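Side-chain contacts in COG0546: Predicted phosphatases (Streptococcus pneumoniae, PDB 2AH5), which is probably a phosphatase of the haloacid dehalogenase-like hydrolase family, though its substrate and cellular role are unknown: residues Asp91-Leu96 with His123-Gly128; Ser133-His138 with Ile143-Gln148. One frame throughout, in Å; residues are numbered along the deposited sequence.

Interaction 1: residues Asp91-Leu96 with His123-Gly128; sequences DLLEEL and HHFFDG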
# COMPACT_ATOMS: atom_id res chain seq x y z
N ASP A 91 -8.05 13.87 -8.16
CA ASP A 91 -7.36 14.79 -9.10
C ASP A 91 -6.11 14.15 -9.71
O ASP A 91 -5.91 14.18 -10.94
CB ASP A 91 -7.01 16.12 -8.44
CG ASP A 91 -6.78 17.25 -9.46
OD1 ASP A 91 -7.27 17.13 -10.63
OD2 ASP A 91 -6.12 18.23 -9.06
N LEU A 92 -5.27 13.56 -8.86
CA LEU A 92 -4.01 12.95 -9.31
C LEU A 92 -4.30 11.81 -10.28
O LEU A 92 -3.66 11.70 -11.34
CB LEU A 92 -3.25 12.38 -8.10
CG LEU A 92 -2.00 11.58 -8.46
CD1 LEU A 92 -0.97 12.47 -9.17
CD2 LEU A 92 -1.44 10.99 -7.17
N LEU A 93 -5.24 10.95 -9.91
CA LEU A 93 -5.59 9.83 -10.79
C LEU A 93 -6.18 10.25 -12.15
O LEU A 93 -5.78 9.72 -13.18
CB LEU A 93 -6.54 8.88 -10.09
CG LEU A 93 -5.95 8.18 -8.87
CD1 LEU A 93 -7.05 7.35 -8.17
CD2 LEU A 93 -4.73 7.32 -9.29
N GLU A 94 -7.14 11.17 -12.14
CA GLU A 94 -7.73 11.69 -13.39
C GLU A 94 -6.63 12.21 -14.29
O GLU A 94 -6.58 11.90 -15.49
CB GLU A 94 -8.73 12.84 -13.10
CG GLU A 94 -9.99 12.48 -12.38
CD GLU A 94 -10.83 13.72 -12.01
OE1 GLU A 94 -10.29 14.66 -11.34
OE2 GLU A 94 -12.04 13.74 -12.35
N GLU A 95 -5.69 12.97 -13.72
CA GLU A 95 -4.61 13.55 -14.51
C GLU A 95 -3.65 12.51 -15.06
O GLU A 95 -3.38 12.50 -16.26
CB GLU A 95 -3.86 14.60 -13.68
CG GLU A 95 -4.67 15.89 -13.46
CD GLU A 95 -5.07 16.54 -14.78
OE1 GLU A 95 -4.15 16.86 -15.57
OE2 GLU A 95 -6.28 16.69 -15.04
N LEU A 96 -3.15 11.61 -14.21
CA LEU A 96 -2.19 10.59 -14.68
C LEU A 96 -2.84 9.58 -15.63
O LEU A 96 -2.25 9.25 -16.66
CB LEU A 96 -1.52 9.86 -13.51
CG LEU A 96 -0.44 10.61 -12.74
CD1 LEU A 96 -0.03 9.80 -11.49
CD2 LEU A 96 0.79 10.89 -13.58
N HIS A 123 -11.61 2.27 -8.61
CA HIS A 123 -11.32 1.03 -9.35
C HIS A 123 -11.20 1.36 -10.85
O HIS A 123 -10.33 0.85 -11.57
CB HIS A 123 -12.44 -0.02 -9.09
CG HIS A 123 -12.18 -1.36 -9.72
ND1 HIS A 123 -12.20 -1.57 -11.08
CD2 HIS A 123 -11.93 -2.57 -9.16
CE1 HIS A 123 -11.94 -2.84 -11.34
NE2 HIS A 123 -11.77 -3.47 -10.19
N HIS A 124 -12.06 2.26 -11.31
CA HIS A 124 -12.14 2.51 -12.74
C HIS A 124 -10.92 3.23 -13.38
O HIS A 124 -10.78 3.26 -14.62
CB HIS A 124 -13.44 3.24 -13.06
CG HIS A 124 -13.46 4.67 -12.62
ND1 HIS A 124 -13.78 5.04 -11.34
CD2 HIS A 124 -13.24 5.82 -13.30
CE1 HIS A 124 -13.73 6.36 -11.24
NE2 HIS A 124 -13.39 6.86 -12.41
N PHE A 125 -10.04 3.79 -12.55
CA PHE A 125 -8.84 4.46 -13.05
C PHE A 125 -7.72 3.48 -13.41
O PHE A 125 -6.70 3.90 -13.96
CB PHE A 125 -8.29 5.42 -12.01
CG PHE A 125 -9.14 6.63 -11.79
CD1 PHE A 125 -9.25 7.62 -12.77
CD2 PHE A 125 -9.85 6.77 -10.61
CE1 PHE A 125 -10.03 8.75 -12.56
CE2 PHE A 125 -10.64 7.88 -10.40
CZ PHE A 125 -10.72 8.87 -11.35
N PHE A 126 -7.88 2.22 -13.02
CA PHE A 126 -6.80 1.24 -13.17
C PHE A 126 -6.99 0.20 -14.28
O PHE A 126 -8.10 -0.30 -14.49
CB PHE A 126 -6.52 0.56 -11.80
CG PHE A 126 -6.16 1.56 -10.74
CD1 PHE A 126 -4.86 2.05 -10.67
CD2 PHE A 126 -7.13 2.08 -9.89
CE1 PHE A 126 -4.51 3.03 -9.74
CE2 PHE A 126 -6.80 3.03 -8.93
CZ PHE A 126 -5.47 3.52 -8.87
N ASP A 127 -5.90 -0.16 -14.94
CA ASP A 127 -5.93 -1.23 -15.94
C ASP A 127 -5.66 -2.61 -15.34
O ASP A 127 -5.77 -3.62 -16.04
CB ASP A 127 -4.95 -0.98 -17.06
CG ASP A 127 -5.39 0.15 -17.99
OD1 ASP A 127 -6.43 0.80 -17.74
OD2 ASP A 127 -4.66 0.37 -18.97
N GLY A 128 -5.31 -2.64 -14.05
CA GLY A 128 -5.07 -3.88 -13.34
C GLY A 128 -4.91 -3.59 -11.87
O GLY A 128 -4.43 -2.54 -11.50

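Interaction 2: residues Ser133-His138 with Ile143-Gln148; sequences SPEAPH and IHQALQ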
# COMPACT_ATOMS: atom_id res chain seq x y z
N SER A 133 -0.93 -13.12 -3.04
CA SER A 133 -1.47 -14.40 -3.56
C SER A 133 -0.36 -15.43 -3.41
O SER A 133 0.74 -15.08 -2.95
CB SER A 133 -1.83 -14.26 -5.04
OG SER A 133 -0.66 -14.21 -5.88
N PRO A 134 -0.64 -16.71 -3.73
CA PRO A 134 0.43 -17.70 -3.74
C PRO A 134 1.51 -17.38 -4.80
O PRO A 134 2.70 -17.56 -4.55
CB PRO A 134 -0.30 -19.01 -4.09
CG PRO A 134 -1.73 -18.78 -3.66
CD PRO A 134 -1.96 -17.31 -4.03
N GLU A 135 1.07 -16.89 -5.96
CA GLU A 135 1.98 -16.41 -7.02
C GLU A 135 2.88 -15.24 -6.56
O GLU A 135 4.02 -15.08 -7.06
CB GLU A 135 1.16 -15.97 -8.23
CG GLU A 135 1.92 -15.95 -9.55
CD GLU A 135 1.16 -15.21 -10.64
OE1 GLU A 135 -0.07 -15.02 -10.50
OE2 GLU A 135 1.80 -14.80 -11.65
N ALA A 136 2.37 -14.44 -5.62
CA ALA A 136 3.01 -13.19 -5.21
C ALA A 136 2.85 -12.86 -3.71
O ALA A 136 1.99 -12.07 -3.32
CB ALA A 136 2.54 -12.06 -6.09
N PRO A 137 3.70 -13.45 -2.85
CA PRO A 137 3.56 -13.17 -1.40
C PRO A 137 4.05 -11.79 -0.92
O PRO A 137 3.48 -11.22 0.05
CB PRO A 137 4.37 -14.29 -0.75
CG PRO A 137 4.98 -15.07 -1.83
CD PRO A 137 4.76 -14.42 -3.14
N HIS A 138 5.06 -11.23 -1.56
CA HIS A 138 5.63 -9.95 -1.11
C HIS A 138 5.60 -8.91 -2.21
O HIS A 138 5.29 -9.23 -3.35
CB HIS A 138 7.07 -10.12 -0.61
CG HIS A 138 7.20 -11.13 0.48
ND1 HIS A 138 7.92 -12.29 0.33
CD2 HIS A 138 6.69 -11.16 1.73
CE1 HIS A 138 7.87 -12.99 1.45
NE2 HIS A 138 7.12 -12.32 2.32
N ILE A 143 4.94 -6.83 -7.97
CA ILE A 143 5.49 -5.96 -9.02
C ILE A 143 5.89 -6.81 -10.24
O ILE A 143 5.53 -6.48 -11.39
CB ILE A 143 6.71 -5.16 -8.48
CG1 ILE A 143 6.25 -4.13 -7.42
CG2 ILE A 143 7.50 -4.50 -9.60
CD1 ILE A 143 7.35 -3.34 -6.73
N HIS A 144 6.62 -7.91 -10.00
CA HIS A 144 6.93 -8.87 -11.08
C HIS A 144 5.68 -9.30 -11.85
O HIS A 144 5.68 -9.33 -13.08
CB HIS A 144 7.63 -10.13 -10.55
CG HIS A 144 9.11 -9.97 -10.32
ND1 HIS A 144 9.96 -9.44 -11.27
CD2 HIS A 144 9.87 -10.27 -9.25
CE1 HIS A 144 11.19 -9.42 -10.78
NE2 HIS A 144 11.16 -9.92 -9.56
N GLN A 145 4.64 -9.67 -11.12
CA GLN A 145 3.40 -10.09 -11.75
C GLN A 145 2.80 -8.98 -12.65
O GLN A 145 2.40 -9.25 -13.80
CB GLN A 145 2.41 -10.55 -10.70
CG GLN A 145 1.12 -11.05 -11.34
CD GLN A 145 0.12 -11.60 -10.36
OE1 GLN A 145 0.34 -11.59 -9.14
NE2 GLN A 145 -1.00 -12.12 -10.90
N ALA A 146 2.70 -7.77 -12.10
CA ALA A 146 2.21 -6.61 -12.85
C ALA A 146 3.03 -6.39 -14.14
O ALA A 146 2.46 -6.24 -15.23
CB ALA A 146 2.19 -5.33 -11.98
N LEU A 147 4.35 -6.40 -14.02
CA LEU A 147 5.23 -6.15 -15.17
C LEU A 147 5.08 -7.22 -16.25
O LEU A 147 4.82 -6.90 -17.43
CB LEU A 147 6.69 -6.07 -14.74
CG LEU A 147 7.23 -4.87 -13.94
CD1 LEU A 147 8.59 -5.26 -13.44
CD2 LEU A 147 7.29 -3.63 -14.82
N GLN A 148 5.20 -8.48 -15.84
CA GLN A 148 5.09 -9.61 -16.77
C GLN A 148 3.71 -9.71 -17.44
O GLN A 148 3.64 -9.85 -18.66
CB GLN A 148 5.51 -10.91 -16.10
CG GLN A 148 6.97 -10.83 -15.66
CD GLN A 148 7.45 -12.05 -14.91
OE1 GLN A 148 6.82 -13.12 -14.95
NE2 GLN A 148 8.57 -11.90 -14.21
O HOH W 1 -1.16 -11.84 -7.10

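Interaction 1: residues Asp91-Leu96 with His123-Gly128
Leu93 sets its CB over the centre of one face of the Phe125 ring. This CB is 12° off the normal of the Phe125 ring and 3.9 Å from its centroid, a CH-pi contact. The leucine then branches: CD1 of Leu93 meets Phe125 at CD2, at 3.8 Å, while CD2 of Leu93 goes to the neighbouring phenylalanine and touches Phe126 CZ at 3.9 Å. One leucine thus meets two rings, crossing the second side chain at about a right angle. Its CG stands beside the backbone N (chi1 -64°), and CD1 anti to CA then spreads the methyls, CD1 to Phe125 and CD2 to Phe126. Helix 89-97 and the 3-10 turn 123-125 that leads into strand 128-132 are joined here, within the Rossmann-like alpha/beta core of the haloacid dehalogenase fold. Glu94, one residue on and exposed, meets the CE1 and CZ side of the same ring. It approaches obliquely with its aliphatic part, Glu94 CG lying 3.7 Å from Phe125 CE1. The carboxylate plane stands 86° from the ring plane. On the face of Phe125 away from Leu93 lies the imidazole of His124, with NE2 3.5 Å above the ring plane and toward its rim. Deeper in, Leu93 and Phe126 both pack on Leu102 of strand 102-106.

Interaction 2: residues Ser133-His138 with Ile143-Gln148
The chain from Ser133 to Ala136 folds into a tight turn, with Ser133 N hydrogen-bonded to Ala136 O, and it comes nearest segment 143-148 at Ala136 and Gln145, whose CA atoms are 7.2 Å apart. Gln145 carries the contact. Its CG is anti to the backbone N (chi1 -178°) and the chain stays extended, which brings the amide across to the turn. There a water links the segments. It accepts a hydrogen bond from Ser133 OG at 2.7 Å and donates one to Gln145 OE1 at 2.5 Å, an unusually short and doubtful length. Ser133 OG also takes a weak bond from Ala136 N, at 3.0 Å with an N-H...O angle of 128°. The hydroxyl thus adds a weak tie within the turn and, through the water, a link to the helix. The methyl CB of Ala136 lies 3.8 Å from the same Gln145 OE1. Glu135 crosses Gln145 at about a right angle. Glu135 OE1 is 3.1 Å from Gln145 NE2, but the angle is too poor for a hydrogen bond. The carboxylate and amide planes are 43° apart. His138 is the N-cap of helix 139-149, and His138 N hydrogen-bonds to Asp141 OD2. Outermost strand 128-132, this loop and helix 139-149 form a beta-loop-alpha unit of the Rossmann-like HAD domain; Ile143, Ala146 and Leu147 turn the helix's buried side onto Phe8 of strand 6-9.

How the interactions relate
The two interactions follow one another along the chain, interaction 1 closing before interaction 2 opens. Their centres are about 21 Å apart. Their nearest atoms are about 7 Å apart, and they do not touch. Strand 128-132, an outermost strand of the six-stranded parallel sheet, connects them. Interaction 1 joins helix 89-97 to the loop leading into this strand. Interaction 2 joins the loop after it to helix 139-149. Both helices also pack on strand 6-9, which precedes the Asp10, Asp12 and Thr14 pattern of a probable HAD catalytic motif. The contacts thus hold the loops that flank this outermost strand against helices of the same alpha/beta domain.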